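Long-range contacts in hypothetical protein APE0525 (Aeropyrum pernix, PDB 2CX0), which is of unknown function but carries a PUA domain, so that it probably binds RNA and may act in translation initiation: residues 94-99 with 118-123; 127-132 with 143-148; 114-119 with 154-159; 108-113 with 165-170. One frame throughout, in Å; residues are numbered along the deposited sequence.

Interaction 1: 94-99 with 118-123. With SO4 (sulfate ion), chain B.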
# COMPACT_ATOMS: atom_id res chain seq x y z
N VAL A 94 5.90 10.24 0.39
CA VAL A 94 5.65 9.54 1.62
C VAL A 94 5.48 10.65 2.68
O VAL A 94 6.00 11.77 2.50
CB VAL A 94 6.78 8.59 2.05
CG1 VAL A 94 6.91 7.39 1.07
CG2 VAL A 94 8.00 9.35 2.24
N VAL A 95 4.77 10.31 3.77
CA VAL A 95 4.51 11.24 4.86
C VAL A 95 5.03 10.56 6.09
O VAL A 95 4.71 9.38 6.33
CB VAL A 95 2.97 11.48 5.00
CG1 VAL A 95 2.68 12.34 6.21
CG2 VAL A 95 2.43 12.16 3.70
N LEU A 96 5.85 11.27 6.86
CA LEU A 96 6.43 10.72 8.06
C LEU A 96 5.53 11.11 9.20
O LEU A 96 5.00 12.24 9.21
CB LEU A 96 7.83 11.30 8.26
CG LEU A 96 8.75 11.13 7.05
CD1 LEU A 96 10.12 11.76 7.35
CD2 LEU A 96 8.87 9.64 6.71
N VAL A 97 5.35 10.20 10.15
CA VAL A 97 4.40 10.43 11.25
C VAL A 97 5.04 10.14 12.61
O VAL A 97 6.01 9.38 12.72
CB VAL A 97 3.10 9.55 11.10
CG1 VAL A 97 2.53 9.68 9.68
CG2 VAL A 97 3.42 7.98 11.40
N ASP A 98 4.44 10.75 13.65
CA ASP A 98 4.92 10.55 15.00
C ASP A 98 4.49 9.18 15.55
O ASP A 98 3.73 8.46 14.92
CB ASP A 98 4.52 11.72 15.92
CG ASP A 98 3.02 11.93 16.09
OD1 ASP A 98 2.23 10.99 15.99
OD2 ASP A 98 2.62 13.07 16.39
N LYS A 99 5.01 8.81 16.72
CA LYS A 99 4.71 7.50 17.28
C LYS A 99 3.22 7.27 17.54
O LYS A 99 2.69 6.24 17.21
CB LYS A 99 5.49 7.26 18.61
CG LYS A 99 5.15 5.93 19.26
CD LYS A 99 5.88 5.77 20.63
CE LYS A 99 7.35 5.40 20.45
NZ LYS A 99 7.97 5.08 21.80
N GLY A 118 6.69 15.11 8.76
CA GLY A 118 7.61 15.26 7.63
C GLY A 118 6.95 14.85 6.34
O GLY A 118 5.98 14.05 6.35
N VAL A 119 7.39 15.46 5.25
CA VAL A 119 6.85 15.14 3.92
C VAL A 119 8.00 14.92 2.94
O VAL A 119 8.97 15.71 2.93
CB VAL A 119 6.00 16.25 3.35
CG1 VAL A 119 5.62 15.91 1.90
CG2 VAL A 119 4.76 16.49 4.23
N GLU A 120 7.94 13.87 2.13
CA GLU A 120 8.98 13.63 1.16
C GLU A 120 8.36 13.42 -0.19
O GLU A 120 7.26 12.82 -0.32
CB GLU A 120 9.80 12.35 1.50
CG GLU A 120 10.72 12.51 2.68
CD GLU A 120 11.33 11.20 3.18
OE1 GLU A 120 11.26 10.16 2.48
OE2 GLU A 120 11.91 11.22 4.28
N GLY A 121 9.09 13.86 -1.21
CA GLY A 121 8.55 13.68 -2.56
C GLY A 121 7.67 14.85 -2.96
O GLY A 121 7.64 15.88 -2.26
N SER A 122 6.92 14.67 -4.05
CA SER A 122 6.05 15.71 -4.59
C SER A 122 4.76 15.02 -5.03
O SER A 122 4.81 14.04 -5.78
CB SER A 122 6.76 16.37 -5.77
OG SER A 122 5.95 17.39 -6.31
N PHE A 123 3.60 15.47 -4.56
CA PHE A 123 2.38 14.81 -4.94
C PHE A 123 1.22 15.77 -4.80
O PHE A 123 1.33 16.83 -4.14
CB PHE A 123 2.13 13.56 -4.07
CG PHE A 123 2.18 13.80 -2.60
CD1 PHE A 123 1.06 14.25 -1.90
CD2 PHE A 123 3.37 13.54 -1.89
CE1 PHE A 123 1.14 14.44 -0.49
CE2 PHE A 123 3.45 13.72 -0.53
CZ PHE A 123 2.33 14.18 0.18
S SO4 B . 7.10 11.00 18.92
O1 SO4 B . 5.82 11.64 19.30
O2 SO4 B . 7.57 10.22 20.07
O3 SO4 B . 7.04 10.14 17.71
O4 SO4 B . 8.06 12.06 18.69
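An antiparallel strand pair at the margin of the mixed sheet of the PUA domain joins Val94, Val95 and Leu96 of strand 93-97 to Glu120, Val119 and Gly118 of strand 116-121. Val94 and Glu120 form a hydrogen-bonded pair: Val94 N donates to Glu120 O at 3.0 Å, and Glu120 N returns a straighter bond to Val94 O at 2.9 Å. Leu96 N reaches Gly118 O at 2.8 Å, approaching 45° out of the carbonyl plane, while the return bond from Gly118 N to Leu96 O is weak. Glycine suits position 118, because a beta carbon there would run into Leu96 CD1.

Val94, Leu96 and Glu120 share one face. Glu120 CG lies anti to its carbonyl carbon (chi1 -73°), and the extended chain crosses both aliphatic neighbours at a slant: OE1 lies 3.4 Å from Val94 CG2, and OE2 lies 3.6 Å from Leu96 CD1. Arg137 forms a salt bridge with OE1, giving the carboxylate a charged mate beside these methyls. On the other face, Val95 CG2 meets Phe123 CZ at 4.1 Å, the two side chains crossing at about a right angle; branched valine and a large ring fill this buried side.

Past the strand, Asp98 N-caps helix 99-107 through Ala101 N, and Lys99 N donates to sulfate O3 at 2.6 Å; the anion probably comes from the crystallisation liquor. Strand 93-97 runs parallel to strand 128-133 on its other side, strand 116-121 ends the sheet within this chain, and helix 149-158 packs through Leu152 on Val95 and Val119.

Interaction 2: 127-132 with 143-148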
# COMPACT_ATOMS: atom_id res chain seq x y z
N ASP A 127 -3.19 11.50 -5.08
CA ASP A 127 -2.05 10.62 -5.36
C ASP A 127 -1.91 9.57 -4.30
O ASP A 127 -2.34 9.80 -3.13
CB ASP A 127 -0.75 11.39 -5.38
CG ASP A 127 -0.46 12.02 -6.77
OD1 ASP A 127 -1.01 11.49 -7.75
OD2 ASP A 127 0.32 13.00 -6.84
N VAL A 128 -1.32 8.44 -4.69
CA VAL A 128 -1.04 7.34 -3.78
C VAL A 128 0.24 7.68 -2.99
O VAL A 128 1.27 8.00 -3.58
CB VAL A 128 -0.78 6.03 -4.54
CG1 VAL A 128 -0.50 4.90 -3.53
CG2 VAL A 128 -1.98 5.72 -5.47
N VAL A 129 0.15 7.60 -1.66
CA VAL A 129 1.32 7.83 -0.83
C VAL A 129 1.35 6.80 0.29
O VAL A 129 0.33 6.13 0.56
CB VAL A 129 1.33 9.23 -0.20
CG1 VAL A 129 1.31 10.31 -1.31
CG2 VAL A 129 0.06 9.41 0.82
N ALA A 130 2.50 6.69 0.96
CA ALA A 130 2.63 5.78 2.09
C ALA A 130 2.95 6.60 3.33
O ALA A 130 3.65 7.61 3.21
CB ALA A 130 3.80 4.75 1.89
N ALA A 131 2.44 6.16 4.49
CA ALA A 131 2.75 6.83 5.75
C ALA A 131 3.77 5.96 6.49
O ALA A 131 3.52 4.76 6.70
CB ALA A 131 1.51 7.00 6.61
N LEU A 132 4.87 6.58 6.95
CA LEU A 132 5.92 5.81 7.63
C LEU A 132 6.20 6.39 9.02
O LEU A 132 6.25 7.63 9.23
CB LEU A 132 7.28 5.94 6.88
CG LEU A 132 7.55 5.00 5.70
CD1 LEU A 132 6.37 5.06 4.67
CD2 LEU A 132 8.87 5.54 5.00
N GLY A 143 -2.26 4.86 1.31
CA GLY A 143 -3.51 5.55 1.09
C GLY A 143 -3.47 6.69 0.06
O GLY A 143 -2.57 6.79 -0.79
N VAL A 144 -4.49 7.55 0.14
CA VAL A 144 -4.64 8.60 -0.81
C VAL A 144 -4.44 9.96 -0.18
O VAL A 144 -5.07 10.28 0.84
CB VAL A 144 -6.06 8.50 -1.47
CG1 VAL A 144 -6.22 9.62 -2.56
CG2 VAL A 144 -6.28 7.10 -2.06
N ALA A 145 -3.56 10.76 -0.78
CA ALA A 145 -3.31 12.09 -0.22
C ALA A 145 -4.60 12.93 -0.34
O ALA A 145 -5.24 12.94 -1.37
CB ALA A 145 -2.16 12.81 -1.00
N GLU A 146 -4.96 13.62 0.73
CA GLU A 146 -6.12 14.50 0.74
C GLU A 146 -5.73 15.95 0.51
O GLU A 146 -6.60 16.81 0.35
CB GLU A 146 -6.85 14.44 2.06
CG GLU A 146 -7.54 13.12 2.25
CD GLU A 146 -9.07 13.23 2.18
OE1 GLU A 146 -9.63 14.25 2.64
OE2 GLU A 146 -9.71 12.28 1.70
N VAL A 147 -4.44 16.22 0.51
CA VAL A 147 -3.95 17.58 0.25
C VAL A 147 -2.68 17.51 -0.57
O VAL A 147 -2.00 16.47 -0.56
CB VAL A 147 -3.65 18.33 1.56
CG1 VAL A 147 -4.97 18.64 2.26
CG2 VAL A 147 -2.74 17.51 2.45
N ASP A 148 -2.31 18.58 -1.25
CA ASP A 148 -1.10 18.54 -2.05
C ASP A 148 0.11 18.47 -1.07
O ASP A 148 0.00 18.96 0.09
CB ASP A 148 -0.98 19.82 -2.88
CG ASP A 148 -2.09 19.98 -3.94
OD1 ASP A 148 -2.17 21.10 -4.52
OD2 ASP A 148 -2.85 19.02 -4.21
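Asp127 O accepts the shortest polar bond of this contact, from Ala145 N at 2.8 Å, with an N-H...O angle of 175° and the donor nearly in line with the carbonyl. Val144 CA adds a CA-H...O contact to the same oxygen at 3.5 Å. Gly143 O is gripped in a similar way: Val129 N donates to it at 3.0 Å, and Val128 CA lies 3.4 Å from it. Gly143 N completes the hydrogen-bonded pair by donating to Val129 O at 3.0 Å.

These bonds tie together the beta hairpin of strands 128-133 and 138-145 within the mixed sheet of the PUA domain. The short strand segments are strongly skewed, 110° between their directions, and the pairing carries on toward the turn, where the backbone of Ala131 bonds to Val140 and Met141.

Val128 and Val144 make the non-hydrogen-bonded pair, and their side chains lie on one face, where both also touch Tyr77 of strand 76-78. Branched valines suit this extended backbone and give that face a hydrocarbon surface. Val129 points to the other face. Its CG1, anti to the carbonyl carbon (chi1 -60°), comes within 4.3 Å of Ala145 CB, whose small methyl also packs on Phe123. The carboxylate of Asp127 leads away from strand 138-145, and its OD2 accepts a hydrogen bond from Thr124 N. Val165 of strand 163-170 packs against Val129 on the side that carries Ala145.

Interaction 3: 114-119 with 154-159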
# COMPACT_ATOMS: atom_id res chain seq x y z
N PRO A 114 -2.20 16.61 12.34
CA PRO A 114 -1.39 16.79 13.55
C PRO A 114 -0.40 15.66 13.83
O PRO A 114 0.53 15.87 14.58
CB PRO A 114 -2.44 16.90 14.66
CG PRO A 114 -3.62 17.52 13.95
CD PRO A 114 -3.64 16.69 12.63
N GLY A 115 -0.61 14.47 13.27
CA GLY A 115 0.34 13.36 13.48
C GLY A 115 1.47 13.38 12.44
O GLY A 115 2.39 12.56 12.48
N VAL A 116 1.44 14.33 11.50
CA VAL A 116 2.48 14.38 10.49
C VAL A 116 3.67 15.19 10.95
O VAL A 116 3.49 16.30 11.46
CB VAL A 116 1.91 14.99 9.16
CG1 VAL A 116 3.08 15.20 8.14
CG2 VAL A 116 0.81 14.05 8.58
N VAL A 117 4.87 14.68 10.70
CA VAL A 117 6.11 15.34 11.08
C VAL A 117 7.07 15.54 9.94
O VAL A 117 8.18 16.09 10.12
CB VAL A 117 6.87 14.55 12.19
CG1 VAL A 117 5.97 14.45 13.51
CG2 VAL A 117 7.19 13.10 11.69
N GLY A 118 6.69 15.11 8.76
CA GLY A 118 7.61 15.26 7.63
C GLY A 118 6.95 14.85 6.34
O GLY A 118 5.98 14.05 6.35
N VAL A 119 7.39 15.46 5.25
CA VAL A 119 6.85 15.14 3.92
C VAL A 119 8.00 14.92 2.94
O VAL A 119 8.97 15.71 2.93
CB VAL A 119 6.00 16.25 3.35
CG1 VAL A 119 5.62 15.91 1.90
CG2 VAL A 119 4.76 16.49 4.23
N LYS A 154 3.05 23.02 4.88
CA LYS A 154 2.70 24.13 5.73
C LYS A 154 1.79 23.67 6.86
O LYS A 154 2.01 23.95 8.04
CB LYS A 154 2.01 25.20 4.89
CG LYS A 154 2.89 25.67 3.76
CD LYS A 154 2.54 27.07 3.34
CE LYS A 154 3.33 27.50 2.09
NZ LYS A 154 4.82 27.55 2.26
N LEU A 155 0.78 22.90 6.52
CA LEU A 155 -0.19 22.46 7.52
C LEU A 155 0.38 21.63 8.67
O LEU A 155 -0.04 21.81 9.80
CB LEU A 155 -1.30 21.63 6.82
CG LEU A 155 -2.18 22.43 5.83
CD1 LEU A 155 -3.07 21.45 4.98
CD2 LEU A 155 -3.05 23.44 6.67
N TYR A 156 1.32 20.72 8.41
CA TYR A 156 1.83 19.96 9.53
C TYR A 156 2.68 20.82 10.46
O TYR A 156 2.69 20.61 11.66
CB TYR A 156 2.61 18.70 9.04
CG TYR A 156 4.08 18.85 8.83
CD1 TYR A 156 4.61 18.90 7.53
CD2 TYR A 156 4.97 18.84 9.91
CE1 TYR A 156 6.00 18.94 7.31
CE2 TYR A 156 6.40 18.88 9.69
CZ TYR A 156 6.87 18.93 8.38
OH TYR A 156 8.20 19.02 8.12
N ARG A 157 3.35 21.83 9.92
CA ARG A 157 4.15 22.69 10.78
C ARG A 157 3.27 23.56 11.70
O ARG A 157 3.73 23.99 12.73
CB ARG A 157 5.05 23.57 9.92
CG ARG A 157 6.22 22.80 9.33
CD ARG A 157 7.01 23.70 8.40
NE ARG A 157 8.29 23.12 8.07
CZ ARG A 157 8.50 22.29 7.05
NH1 ARG A 157 7.48 21.94 6.27
NH2 ARG A 157 9.73 21.85 6.80
N GLU A 158 2.04 23.83 11.30
CA GLU A 158 1.08 24.58 12.09
C GLU A 158 0.29 23.61 12.96
O GLU A 158 -0.45 24.03 13.85
CB GLU A 158 0.06 25.26 11.17
CG GLU A 158 0.69 26.13 10.10
CD GLU A 158 -0.28 26.51 8.98
OE1 GLU A 158 0.15 27.27 8.09
OE2 GLU A 158 -1.46 26.07 9.00
N LYS A 159 0.43 22.32 12.70
CA LYS A 159 -0.39 21.28 13.37
C LYS A 159 -1.90 21.60 13.21
O LYS A 159 -2.70 21.51 14.14
CB LYS A 159 -0.03 21.05 14.85
CG LYS A 159 1.40 20.64 14.97
CD LYS A 159 1.66 19.29 14.38
CE LYS A 159 3.17 19.02 14.43
NZ LYS A 159 3.49 17.65 14.04
O HOH W 1 3.32 15.59 15.90
O HOH W 2 8.90 18.21 5.64
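This is a helix-on-strand packing contact at the outer margin of the PUA domain's mixed sheet, where Tyr156, in the last turn of helix 149-158, lies over Val116, Val117 and Gly118 of strand 116-121. The helix and strand segments run nearly antiparallel, at 150°, with their axes 7.8 Å apart. Val117 and Gly118 form a classic beta bulge opposite Leu96, and the aromatic ring rests on this irregular backbone: Gly118 N sits over one face, 3.8 Å above the plane and offset toward the rim, while CG of the neighbouring Arg157 lies over the opposite face.

The ring lies against the main chain itself, Tyr156 CE2 coming within 3.3 Å of Val117 O. At the near end, Val116 CG1 meets Tyr156 CB at 3.6 Å, and at the far side Val119 CG2 touches CD1. The phenol reaches past the bulge, where a water 2.7 Å from Tyr156 OH also accepts a bond from Val119 N. An alanine in place of Tyr156 is likely to open a gap over Gly118 and leave that water without its phenol partner.

Lys159 has positive phi and is the C-prime residue of the Schellman motif that ends the helix. Its chain bends at the second torsion (chi2 -67°), carrying the ammonium back to the start of the strand. A second water joins that group to Pro114 O, and Lys159 NZ donates directly to Val116 O at 2.9 Å, approaching 37° out of the carbonyl plane.

Interaction 4: 108-113 with 165-170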
# COMPACT_ATOMS: atom_id res chain seq x y z
N GLY A 108 -5.81 1.14 12.31
CA GLY A 108 -6.77 1.36 11.23
C GLY A 108 -7.30 2.76 11.08
O GLY A 108 -8.23 3.03 10.30
N ALA A 109 -6.77 3.70 11.83
CA ALA A 109 -7.24 5.11 11.68
C ALA A 109 -6.71 5.78 10.38
O ALA A 109 -5.71 5.35 9.79
CB ALA A 109 -6.74 5.93 12.92
N HIS A 110 -7.39 6.83 9.91
CA HIS A 110 -6.91 7.62 8.80
C HIS A 110 -5.81 8.50 9.42
O HIS A 110 -5.70 8.58 10.65
CB HIS A 110 -8.01 8.54 8.27
CG HIS A 110 -9.09 7.82 7.54
ND1 HIS A 110 -10.40 7.75 7.99
CD2 HIS A 110 -9.04 7.08 6.41
CE1 HIS A 110 -11.10 6.99 7.15
NE2 HIS A 110 -10.30 6.58 6.18
N LEU A 111 -5.00 9.12 8.57
CA LEU A 111 -3.92 9.98 9.09
C LEU A 111 -4.35 11.46 9.13
O LEU A 111 -4.67 12.05 8.12
CB LEU A 111 -2.62 9.81 8.25
CG LEU A 111 -1.48 10.80 8.56
CD1 LEU A 111 -1.02 10.59 10.07
CD2 LEU A 111 -0.30 10.54 7.53
N MSE A 112 -4.40 12.02 10.33
CA MSE A 112 -4.72 13.44 10.45
C MSE A 112 -3.41 14.27 10.47
O MSE A 112 -2.35 13.83 10.92
CB MSE A 112 -5.52 13.66 11.73
CG MSE A 112 -6.61 12.62 11.96
SE MSE A 112 -7.95 12.65 10.58
CE MSE A 112 -8.70 14.21 11.11
N ILE A 113 -3.50 15.49 9.97
CA ILE A 113 -2.40 16.40 9.88
C ILE A 113 -1.55 16.57 11.16
O ILE A 113 -0.32 16.67 11.10
CB ILE A 113 -2.91 17.77 9.41
CG1 ILE A 113 -3.44 17.63 7.95
CG2 ILE A 113 -1.75 18.84 9.48
CD1 ILE A 113 -4.36 18.83 7.53
N VAL A 165 -4.22 11.95 4.96
CA VAL A 165 -4.22 10.77 4.03
C VAL A 165 -5.36 9.83 4.41
O VAL A 165 -5.55 9.46 5.58
CB VAL A 165 -2.89 9.95 4.14
CG1 VAL A 165 -2.89 8.71 3.21
CG2 VAL A 165 -1.66 10.91 3.87
N ARG A 166 -6.11 9.44 3.39
CA ARG A 166 -7.21 8.52 3.57
C ARG A 166 -6.63 7.12 3.51
O ARG A 166 -5.99 6.72 2.51
CB ARG A 166 -8.29 8.77 2.49
CG ARG A 166 -9.46 7.79 2.56
CD ARG A 166 -10.69 8.30 1.83
NE ARG A 166 -10.41 8.76 0.47
CZ ARG A 166 -10.25 7.95 -0.57
NH1 ARG A 166 -10.33 6.63 -0.39
NH2 ARG A 166 -10.03 8.44 -1.80
N ARG A 167 -6.87 6.37 4.58
CA ARG A 167 -6.38 5.00 4.65
C ARG A 167 -6.95 4.06 3.55
O ARG A 167 -8.16 4.08 3.28
CB ARG A 167 -6.72 4.42 6.07
CG ARG A 167 -6.50 2.88 6.14
CD ARG A 167 -7.51 2.20 7.09
NE ARG A 167 -8.87 2.24 6.52
CZ ARG A 167 -9.87 2.98 6.99
NH1 ARG A 167 -9.72 3.74 8.05
NH2 ARG A 167 -11.04 2.96 6.36
N VAL A 168 -6.09 3.30 2.87
CA VAL A 168 -6.57 2.27 1.93
C VAL A 168 -6.16 0.87 2.47
O VAL A 168 -6.95 -0.07 2.54
CB VAL A 168 -5.99 2.50 0.54
CG1 VAL A 168 -6.19 1.23 -0.38
CG2 VAL A 168 -6.69 3.76 -0.06
N HIS A 169 -4.90 0.75 2.88
CA HIS A 169 -4.38 -0.52 3.40
C HIS A 169 -3.39 -0.19 4.53
O HIS A 169 -2.58 0.77 4.43
CB HIS A 169 -3.67 -1.30 2.28
CG HIS A 169 -2.78 -2.40 2.76
ND1 HIS A 169 -1.43 -2.46 2.46
CD2 HIS A 169 -3.06 -3.52 3.46
CE1 HIS A 169 -0.93 -3.60 2.95
NE2 HIS A 169 -1.90 -4.26 3.56
N ARG A 170 -3.43 -0.99 5.62
CA ARG A 170 -2.56 -0.66 6.74
C ARG A 170 -2.07 -1.89 7.50
O ARG A 170 -2.63 -2.97 7.36
CB ARG A 170 -3.28 0.30 7.72
CG ARG A 170 -4.63 -0.25 8.27
CD ARG A 170 -4.48 -1.20 9.48
NE ARG A 170 -5.84 -1.59 9.92
CZ ARG A 170 -6.09 -2.43 10.92
NH1 ARG A 170 -5.08 -2.96 11.63
NH2 ARG A 170 -7.37 -2.78 11.16
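Arg167 reaches across to Gly108 and His110 where the short edge strand 111-112 pairs with strand 163-170 in the mixed sheet of the PUA domain. Arg167 NH1 donates to Gly108 O at 2.8 Å and meets the carbonyl nearly end-on, though the bond is bent at the hydrogen and the oxygen lies 30° out of the guanidinium plane. The same NH1 stands over one face of the His110 imidazole, 3.4 Å above it and toward the rim, the two planes being 31° apart. Bends at the second and third torsions (chi3 69°) fold the arginine back over the ring. A leucine in place of Arg167 would probably leave Gly108 O without this donor and the imidazole without its cationic cover.

Gly108, with positive phi, closes helix 99-107 in a Schellman motif, a backbone shape that calls for glycine. The Arg170 guanidinium lays one face against it, NE being 3.4 Å from Gly108 CA.

Behind this first shell, Leu111 N to Val165 O (3.1 Å) and Val165 N to Leu111 O (3.2 Å) fix the strand register. Both side chains turn to the same buried face, a place suited to leucine and valine, and Leu111 CD2 meets Val165 CG2 at 3.9 Å.

How the interactions relate
All four contacts belong to one mixed sheet and its covering helix. Interactions 1 and 2 have centres 9 Å apart and are stitched together by Val97 N to Leu132 O and Val95 O to Leu132 N, each 2.9 Å. Interaction 3 shares Gly118 and Val119 with interaction 1. Interaction 4 joins interaction 2 through Arg166 N to Val144 O at 2.9 Å. Leu111 CD2 binds three of the contacts into a common core, 3.7 Å from Val95 CG1 and 3.8 Å from Val116 CG2. Along the chain, interactions 2 and 3 are nested within the loop closed by interaction 4. The sulfate lies beside interaction 1, at the start of helix 99-107.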